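Local coordinates for transglutaminase elicitor (Phytophthora sojae, PDB 3TW5), which probably catalyses transglutaminase cross-linking of glutamine side chains to amines, and is thought to act as an elicitor sensed by plant innate immunity, at residues Cys143-Asn148 with Leu359-Ala364; Thr151-Asp156 with Tyr284-Leu289; Pro262-Ala267 with Leu307-Asp312. The protein carries 1 engineered substitution. All coordinates share one frame; numbering follows the deposited sequence.

Contact 1. Residues Cys143-Asn148 with Leu359-Ala364; sequences CPVKHN and LKKSAA
Val145 lays its two methyl groups over the Lys361-Ser362 part of a helix. Val145 CG2 lies on the backbone, 3.5 Å from Ser362 N, and Val145 CG1 meets Lys361 CB at 3.9 Å. A branched, apolar residue suits this place, since one methyl covers the peptide while the other meets the lysine's hydrocarbon chain, which crosses the valine at about a right angle. Lys361 then extends toward His147, Lys361 NZ reaching the ring edge near the ring plane, 4.2 Å from His147 CD2.

At the other end the contact is polar. With OG anti to the backbone N (chi1 -163°), Ser362 turns its hydroxyl to Cys143, and Ser362 OG donates to Cys143 O at 2.9 Å, from above the carbonyl plane (36° out of it). The helix returns a bond nearby, as Ser362 O accepts from Cys143 N at 3.3 Å. Cys143 is also tied covalently to Cys365, just past the segment 359-364, so a disulfide and two hydrogen bonds hold one neighbourhood. The whole is the C-terminal helix 352-364 packed on strand 145-147 of a two-stranded β-hairpin, with the Cys143-Cys365 disulfide joining the end of the chain to the residues just before that hairpin.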
loop_
_atom_site.group_PDB
_atom_site.type_symbol
_atom_site.label_atom_id
_atom_site.label_comp_id
_atom_site.label_asym_id
_atom_site.label_seq_id
_atom_site.Cartn_x
_atom_site.Cartn_y
_atom_site.Cartn_z
ATOM N N CYS A 143 -21.491 6.207 3.649
ATOM C CA CYS A 143 -22.786 6.007 3.002
ATOM C C CYS A 143 -22.959 6.912 1.765
ATOM O O CYS A 143 -22.252 7.916 1.640
ATOM C CB CYS A 143 -23.914 6.197 4.028
ATOM S SG CYS A 143 -24.103 7.881 4.636
ATOM N N PRO A 144 -23.886 6.552 0.844
ATOM C CA PRO A 144 -24.027 7.234 -0.454
ATOM C C PRO A 144 -24.276 8.741 -0.381
ATOM O O PRO A 144 -24.830 9.236 0.602
ATOM C CB PRO A 144 -25.238 6.538 -1.086
ATOM C CG PRO A 144 -25.267 5.199 -0.460
ATOM C CD PRO A 144 -24.832 5.425 0.957
ATOM N N VAL A 145 -23.854 9.451 -1.429
ATOM C CA VAL A 145 -24.028 10.903 -1.540
ATOM C C VAL A 145 -24.617 11.266 -2.904
ATOM O O VAL A 145 -24.083 10.874 -3.945
ATOM C CB VAL A 145 -22.688 11.663 -1.358
ATOM C CG1 VAL A 145 -22.905 13.173 -1.425
ATOM C CG2 VAL A 145 -22.031 11.292 -0.047
ATOM N N LYS A 146 -25.719 12.011 -2.889
ATOM C CA LYS A 146 -26.332 12.499 -4.122
ATOM C C LYS A 146 -25.895 13.934 -4.387
ATOM O O LYS A 146 -25.998 14.798 -3.511
ATOM C CB LYS A 146 -27.861 12.400 -4.055
ATOM N N HIS A 147 -25.391 14.172 -5.595
ATOM C CA HIS A 147 -24.960 15.502 -6.009
ATOM C C HIS A 147 -25.331 15.732 -7.468
ATOM O O HIS A 147 -24.907 14.978 -8.346
ATOM C CB HIS A 147 -23.455 15.665 -5.804
ATOM C CG HIS A 147 -22.976 17.073 -5.959
ATOM N ND1 HIS A 147 -22.594 17.598 -7.176
ATOM C CD2 HIS A 147 -22.819 18.066 -5.053
ATOM C CE1 HIS A 147 -22.220 18.856 -7.011
ATOM N NE2 HIS A 147 -22.347 19.164 -5.733
ATOM N N ASN A 148 -26.127 16.775 -7.709
ATOM C CA ASN A 148 -26.689 17.084 -9.034
ATOM C C ASN A 148 -27.344 15.882 -9.729
ATOM O O ASN A 148 -27.084 15.601 -10.903
ATOM C CB ASN A 148 -25.654 17.769 -9.939
ATOM C CG ASN A 148 -25.204 19.123 -9.400
ATOM O OD1 ASN A 148 -25.931 19.790 -8.657
ATOM N ND2 ASN A 148 -23.996 19.534 -9.776
ATOM N N LEU A 359 -16.419 13.369 -0.276
ATOM C CA LEU A 359 -15.851 12.557 0.802
ATOM C C LEU A 359 -16.322 13.001 2.188
ATOM O O LEU A 359 -16.604 12.165 3.048
ATOM C CB LEU A 359 -14.321 12.582 0.746
ATOM C CG LEU A 359 -13.615 11.733 -0.312
ATOM C CD1 LEU A 359 -12.199 12.236 -0.514
ATOM C CD2 LEU A 359 -13.612 10.256 0.058
ATOM N N LYS A 360 -16.401 14.316 2.395
ATOM C CA LYS A 360 -16.835 14.874 3.675
ATOM C C LYS A 360 -18.293 14.533 3.969
ATOM O O LYS A 360 -18.648 14.240 5.111
ATOM C CB LYS A 360 -16.636 16.393 3.712
ATOM C CG LYS A 360 -16.776 16.990 5.107
ATOM C CD LYS A 360 -17.143 18.464 5.066
ATOM C CE LYS A 360 -17.453 18.981 6.468
ATOM N NZ LYS A 360 -17.795 20.428 6.470
ATOM N N LYS A 361 -19.128 14.573 2.932
ATOM C CA LYS A 361 -20.542 14.240 3.062
ATOM C C LYS A 361 -20.754 12.744 3.271
ATOM O O LYS A 361 -21.665 12.337 3.987
ATOM C CB LYS A 361 -21.321 14.715 1.836
ATOM C CG LYS A 361 -21.476 16.220 1.747
ATOM C CD LYS A 361 -22.245 16.615 0.502
ATOM C CE LYS A 361 -22.450 18.117 0.445
ATOM N NZ LYS A 361 -23.079 18.518 -0.838
ATOM N N SER A 362 -19.903 11.935 2.647
ATOM C CA SER A 362 -19.992 10.482 2.756
ATOM C C SER A 362 -19.638 9.978 4.154
ATOM O O SER A 362 -20.287 9.068 4.674
ATOM C CB SER A 362 -19.089 9.818 1.723
ATOM O OG SER A 362 -19.439 8.460 1.553
ATOM N N ALA A 363 -18.610 10.577 4.748
ATOM C CA ALA A 363 -18.130 10.189 6.071
ATOM C C ALA A 363 -19.066 10.652 7.186
ATOM O O ALA A 363 -19.210 9.972 8.204
ATOM C CB ALA A 363 -16.722 10.725 6.301
ATOM N N ALA A 364 -19.695 11.810 6.984
ATOM C CA ALA A 364 -20.616 12.382 7.967
ATOM C C ALA A 364 -22.049 11.884 7.762
ATOM O O ALA A 364 -22.931 12.156 8.582
ATOM C CB ALA A 364 -20.561 13.906 7.922
#

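Contact 2. Residues Thr151-Asp156 with Tyr284-Leu289; sequences TFQPMD and YTDGGL
Asp286 presents its carboxylate to the start of the helix that begins at Pro154, where the N-cap side chain and a first-turn N-H each supply a donor. CG stands anti to the backbone N (chi1 -162°), which carries the group out of its loop and across to the helix. Asp286 OD1 accepts from Met155 N at 2.9 Å, met on the syn side but 33° out of the carboxylate plane. Asp286 OD1 also takes a weak bond, 2.8 Å, from Gly287 N in its own loop. Asp286 OD2 uses its syn lone pair for Gln153 NE2 at 2.7 Å; the chain of Gln153 bends at chi2 to bring the amide round, and amide and carboxylate planes stand 77° apart.

Gln153 occupies the N-cap. Gln153 N donates to Asp156 OD2 at 3.0 Å, which is the half of a capping box supplied by the third helical residue. Asp156 is further held by Lys63, through a salt bridge to OD2, and by Trp53 NE1, which donates to OD1. Pro154 suits the first helical position because it has no N-H to satisfy; Pro154 CB packs 3.9 Å from Gly287 N, and Gly287 adopts a backbone shape that calls for glycine.

Beside these polar bonds, the flexible Met155 reaches the loop with its methyl, Met155 CE lying 3.7 Å from Tyr284 CD1 and approaching the ring obliquely; Pro40 touches both side chains. The contact thus joins the loop between strand 269-280 and helix 289-292 to the start of helix 154-167, directly after strand 150-152, with helix 60-67 beside it through Lys63.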
loop_
_atom_site.group_PDB
_atom_site.type_symbol
_atom_site.label_atom_id
_atom_site.label_comp_id
_atom_site.label_asym_id
_atom_site.label_seq_id
_atom_site.Cartn_x
_atom_site.Cartn_y
_atom_site.Cartn_z
ATOM N N THR A 151 -26.123 9.651 -7.819
ATOM C CA THR A 151 -25.751 9.025 -6.553
ATOM C C THR A 151 -24.347 8.441 -6.646
ATOM O O THR A 151 -24.058 7.617 -7.520
ATOM C CB THR A 151 -26.759 7.920 -6.143
ATOM O OG1 THR A 151 -28.072 8.482 -6.051
ATOM C CG2 THR A 151 -26.389 7.303 -4.795
ATOM N N PHE A 152 -23.478 8.892 -5.744
ATOM C CA PHE A 152 -22.133 8.353 -5.613
ATOM C C PHE A 152 -22.091 7.348 -4.474
ATOM O O PHE A 152 -22.393 7.683 -3.327
ATOM C CB PHE A 152 -21.125 9.471 -5.345
ATOM C CG PHE A 152 -20.870 10.358 -6.528
ATOM C CD1 PHE A 152 -19.877 10.040 -7.450
ATOM C CD2 PHE A 152 -21.612 11.519 -6.716
ATOM C CE1 PHE A 152 -19.634 10.860 -8.545
ATOM C CE2 PHE A 152 -21.375 12.343 -7.806
ATOM C CZ PHE A 152 -20.383 12.012 -8.722
ATOM N N GLN A 153 -21.727 6.112 -4.798
ATOM C CA GLN A 153 -21.551 5.080 -3.788
ATOM C C GLN A 153 -20.209 5.281 -3.084
ATOM O O GLN A 153 -19.285 5.841 -3.673
ATOM C CB GLN A 153 -21.626 3.690 -4.427
ATOM C CG GLN A 153 -22.976 3.354 -5.074
ATOM C CD GLN A 153 -24.136 3.335 -4.086
ATOM O OE1 GLN A 153 -25.217 3.845 -4.375
ATOM N NE2 GLN A 153 -23.915 2.747 -2.917
ATOM N N PRO A 154 -20.098 4.843 -1.811
ATOM C CA PRO A 154 -18.811 4.919 -1.116
ATOM C C PRO A 154 -17.675 4.353 -1.961
ATOM O O PRO A 154 -16.571 4.898 -1.968
ATOM C CB PRO A 154 -19.042 4.053 0.122
ATOM C CG PRO A 154 -20.479 4.259 0.427
ATOM C CD PRO A 154 -21.173 4.387 -0.908
ATOM N N MET A 155 -17.972 3.281 -2.684
ATOM C CA MET A 155 -17.019 2.652 -3.581
ATOM C C MET A 155 -16.626 3.553 -4.759
ATOM O O MET A 155 -15.456 3.600 -5.139
ATOM C CB MET A 155 -17.589 1.328 -4.081
ATOM C CG MET A 155 -16.607 0.479 -4.829
ATOM S SD MET A 155 -15.187 0.083 -3.807
ATOM C CE MET A 155 -14.253 -0.821 -5.010
ATOM N N ASP A 156 -17.602 4.256 -5.331
ATOM C CA ASP A 156 -17.343 5.215 -6.403
ATOM C C ASP A 156 -16.363 6.292 -5.936
ATOM O O ASP A 156 -15.447 6.673 -6.671
ATOM C CB ASP A 156 -18.641 5.876 -6.874
ATOM C CG ASP A 156 -19.539 4.934 -7.661
ATOM O OD1 ASP A 156 -19.042 4.183 -8.529
ATOM O OD2 ASP A 156 -20.765 4.971 -7.423
ATOM N N TYR A 284 -13.894 -4.944 -3.931
ATOM C CA TYR A 284 -14.886 -4.062 -4.543
ATOM C C TYR A 284 -16.159 -3.943 -3.697
ATOM O O TYR A 284 -17.177 -3.416 -4.154
ATOM C CB TYR A 284 -15.213 -4.529 -5.960
ATOM C CG TYR A 284 -14.063 -4.410 -6.937
ATOM C CD1 TYR A 284 -13.953 -3.311 -7.784
ATOM C CD2 TYR A 284 -13.090 -5.407 -7.023
ATOM C CE1 TYR A 284 -12.903 -3.203 -8.691
ATOM C CE2 TYR A 284 -12.035 -5.307 -7.925
ATOM C CZ TYR A 284 -11.948 -4.205 -8.754
ATOM O OH TYR A 284 -10.906 -4.107 -9.646
ATOM N N THR A 285 -16.088 -4.424 -2.458
ATOM C CA THR A 285 -17.230 -4.400 -1.547
ATOM C C THR A 285 -17.596 -2.967 -1.155
ATOM O O THR A 285 -16.783 -2.234 -0.585
ATOM C CB THR A 285 -16.962 -5.254 -0.286
ATOM O OG1 THR A 285 -16.499 -6.550 -0.680
ATOM C CG2 THR A 285 -18.229 -5.404 0.550
ATOM N N ASP A 286 -18.829 -2.584 -1.472
ATOM C CA ASP A 286 -19.326 -1.235 -1.207
ATOM C C ASP A 286 -19.652 -1.036 0.276
ATOM O O ASP A 286 -19.795 -2.007 1.024
ATOM C CB ASP A 286 -20.558 -0.953 -2.078
ATOM C CG ASP A 286 -20.873 0.532 -2.202
ATOM O OD1 ASP A 286 -20.021 1.376 -1.831
ATOM O OD2 ASP A 286 -21.985 0.854 -2.680
ATOM N N GLY A 287 -19.755 0.223 0.693
ATOM C CA GLY A 287 -20.105 0.567 2.067
ATOM C C GLY A 287 -18.909 0.961 2.907
ATOM O O GLY A 287 -17.757 0.788 2.493
ATOM N N GLY A 288 -19.188 1.499 4.092
ATOM C CA GLY A 288 -18.148 1.877 5.041
ATOM C C GLY A 288 -17.650 0.670 5.810
ATOM O O GLY A 288 -18.173 0.346 6.876
ATOM N N LEU A 289 -16.630 0.015 5.262
ATOM C CA LEU A 289 -16.100 -1.236 5.808
ATOM C C LEU A 289 -15.435 -1.096 7.180
ATOM O O LEU A 289 -15.439 -2.041 7.969
ATOM C CB LEU A 289 -15.119 -1.873 4.819
ATOM C CG LEU A 289 -15.589 -2.116 3.381
ATOM C CD1 LEU A 289 -14.402 -2.425 2.487
ATOM C CD2 LEU A 289 -16.627 -3.229 3.294
#

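Contact 3. Residues Pro262-Ala267 with Leu307-Asp312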
loop_
_atom_site.group_PDB
_atom_site.type_symbol
_atom_site.label_atom_id
_atom_site.label_comp_id
_atom_site.label_asym_id
_atom_site.label_seq_id
_atom_site.Cartn_x
_atom_site.Cartn_y
_atom_site.Cartn_z
ATOM N N PRO A 262 29.309 -14.650 12.074
ATOM C CA PRO A 262 30.149 -13.921 11.126
ATOM C C PRO A 262 29.626 -12.549 10.676
ATOM O O PRO A 262 30.413 -11.727 10.218
ATOM C CB PRO A 262 30.199 -14.869 9.929
ATOM C CG PRO A 262 28.876 -15.596 9.971
ATOM C CD PRO A 262 28.354 -15.541 11.385
ATOM N N TRP A 263 28.326 -12.308 10.821
ATOM C CA TRP A 263 27.653 -11.202 10.133
ATOM C C TRP A 263 27.856 -9.799 10.712
ATOM O O TRP A 263 27.478 -8.812 10.078
ATOM C CB TRP A 263 26.160 -11.503 9.999
ATOM C CG TRP A 263 25.889 -12.844 9.396
ATOM C CD1 TRP A 263 25.425 -13.950 10.044
ATOM C CD2 TRP A 263 26.082 -13.230 8.029
ATOM N NE1 TRP A 263 25.310 -14.999 9.166
ATOM C CE2 TRP A 263 25.705 -14.585 7.922
ATOM C CE3 TRP A 263 26.530 -12.561 6.882
ATOM C CZ2 TRP A 263 25.763 -15.288 6.712
ATOM C CZ3 TRP A 263 26.588 -13.259 5.680
ATOM C CH2 TRP A 263 26.205 -14.609 5.606
ATOM N N ASN A 264 28.442 -9.710 11.903
ATOM C CA ASN A 264 28.701 -8.422 12.550
ATOM C C ASN A 264 29.700 -8.558 13.691
ATOM O O ASN A 264 29.376 -9.104 14.749
ATOM C CB ASN A 264 27.401 -7.795 13.067
ATOM C CG ASN A 264 27.567 -6.336 13.478
ATOM O OD1 ASN A 264 28.676 -5.860 13.720
ATOM N ND2 ASN A 264 26.453 -5.622 13.561
ATOM N N ALA A 265 30.909 -8.044 13.471
ATOM C CA ALA A 265 31.976 -8.094 14.470
ATOM C C ALA A 265 31.579 -7.392 15.765
ATOM O O ALA A 265 31.966 -7.820 16.851
ATOM C CB ALA A 265 33.249 -7.485 13.909
ATOM N N ALA A 266 30.790 -6.328 15.636
ATOM C CA ALA A 266 30.396 -5.490 16.768
ATOM C C ALA A 266 29.224 -6.052 17.576
ATOM O O ALA A 266 28.908 -5.530 18.653
ATOM C CB ALA A 266 30.082 -4.075 16.288
ATOM N N ALA A 267 28.584 -7.104 17.061
ATOM C CA ALA A 267 27.427 -7.715 17.720
ATOM C C ALA A 267 27.838 -8.478 18.978
ATOM O O ALA A 267 28.744 -9.315 18.934
ATOM C CB ALA A 267 26.690 -8.630 16.756
ATOM N N LEU A 307 17.044 -12.644 13.120
ATOM C CA LEU A 307 17.930 -12.441 14.256
ATOM C C LEU A 307 18.242 -10.960 14.352
ATOM O O LEU A 307 18.673 -10.355 13.374
ATOM C CB LEU A 307 19.241 -13.217 14.071
ATOM C CG LEU A 307 19.271 -14.748 14.098
ATOM C CD1 LEU A 307 20.632 -15.243 13.629
ATOM C CD2 LEU A 307 18.946 -15.288 15.489
ATOM N N LEU A 308 18.015 -10.375 15.521
ATOM C CA LEU A 308 18.434 -9.001 15.772
ATOM C C LEU A 308 19.778 -8.991 16.490
ATOM O O LEU A 308 20.006 -9.785 17.408
ATOM C CB LEU A 308 17.384 -8.244 16.588
ATOM C CG LEU A 308 16.065 -7.866 15.908
ATOM C CD1 LEU A 308 15.171 -7.116 16.882
ATOM C CD2 LEU A 308 16.300 -7.033 14.655
ATOM N N GLU A 309 20.667 -8.100 16.061
ATOM C CA GLU A 309 21.976 -7.959 16.690
ATOM C C GLU A 309 21.950 -6.863 17.747
ATOM O O GLU A 309 21.540 -5.732 17.474
ATOM C CB GLU A 309 23.050 -7.663 15.648
ATOM C CG GLU A 309 23.280 -8.791 14.665
ATOM C CD GLU A 309 23.895 -8.315 13.365
ATOM O OE1 GLU A 309 24.326 -7.147 13.298
ATOM O OE2 GLU A 309 23.948 -9.110 12.406
ATOM N N LEU A 310 22.387 -7.216 18.953
ATOM C CA LEU A 310 22.406 -6.300 20.090
ATOM C C LEU A 310 23.830 -6.022 20.552
ATOM O O LEU A 310 24.690 -6.900 20.492
ATOM C CB LEU A 310 21.596 -6.888 21.247
ATOM C CG LEU A 310 20.099 -6.583 21.389
ATOM C CD1 LEU A 310 19.303 -6.808 20.107
ATOM C CD2 LEU A 310 19.515 -7.412 22.524
ATOM N N ASP A 311 24.080 -4.796 21.000
ATOM C CA ASP A 311 25.345 -4.468 21.656
ATOM C C ASP A 311 25.203 -4.672 23.170
ATOM O O ASP A 311 24.189 -5.207 23.629
ATOM C CB ASP A 311 25.801 -3.040 21.310
ATOM C CG ASP A 311 24.887 -1.961 21.886
ATOM O OD1 ASP A 311 23.843 -2.290 22.493
ATOM O OD2 ASP A 311 25.222 -0.767 21.726
ATOM N N ASP A 312 26.207 -4.249 23.935
ATOM C CA ASP A 312 26.179 -4.373 25.396
ATOM C C ASP A 312 24.989 -3.668 26.047
ATOM O O ASP A 312 24.375 -4.208 26.968
ATOM C CB ASP A 312 27.484 -3.864 26.004
ATOM C CG ASP A 312 28.635 -4.818 25.786
ATOM O OD1 ASP A 312 29.772 -4.337 25.581
ATOM O OD2 ASP A 312 28.405 -6.049 25.816
#
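Two torsions bring Asn264 and Glu309 together: the asparagine has CG anti to its N (chi1 -168°), and the glutamate has CG beside its N (chi1 -65°), then runs extended toward the loop. Asn264 ND2 donates to Glu309 OE1 at 2.6 Å. The acceptor lies in the amide plane, while the donor comes from above the carboxylate plane, and the two flat groups are turned 73° to each other.

Asparagine suits the spot because its amide works in both directions. While ND2 holds the glutamate, Asn264 OD1 accepts from Ala266 N at 2.9 Å, an Asx turn that overlaps the type I turn closed by Ala267 N and Asn264 O at 3.2 Å. The small Ala267 lets the turn approach the strand closely, Ala267 CB resting 3.9 Å from Glu309 CB. The other carboxylate oxygen, Glu309 OE2, is hydrogen-bonded to Tyr261 OH and Glu1 N, so the buried glutamate has partners at both oxygens.

Strand 299-310 is flanked in the antiparallel sheet by strands 269-280 and 316-321; the turn, between helix 248-256 and strand 269-280 in the chain, packs near the end of strand 299-310, with Asn264 also touching Ile317 of strand 316-321 and Ala267 touching Leu248 of helix 248-256.

Contacts 1 and 2 are neighbours, their centres about 10 Å apart, and they share the hairpin of strands 145-147 and 150-152: Val145 O and Phe152 N probably hydrogen-bond, and Pro144 packs on Gln153. One strand of the hairpin meets the C-terminal helix 352-364, while the other leads into helix 154-167, whose start meets the loop at 284-289. Contact 3 lies on the opposite side of the chain's centre, about 54 Å from contact 1 and 49 Å from contact 2 between centres, at the large antiparallel sheet, through strand 299-310. Along the chain contact 1 encloses both others, whereas contacts 2 and 3 interlace. Contacts 1 and 2 join parts 211 and 128 residues apart; contact 3 closes a much shorter loop.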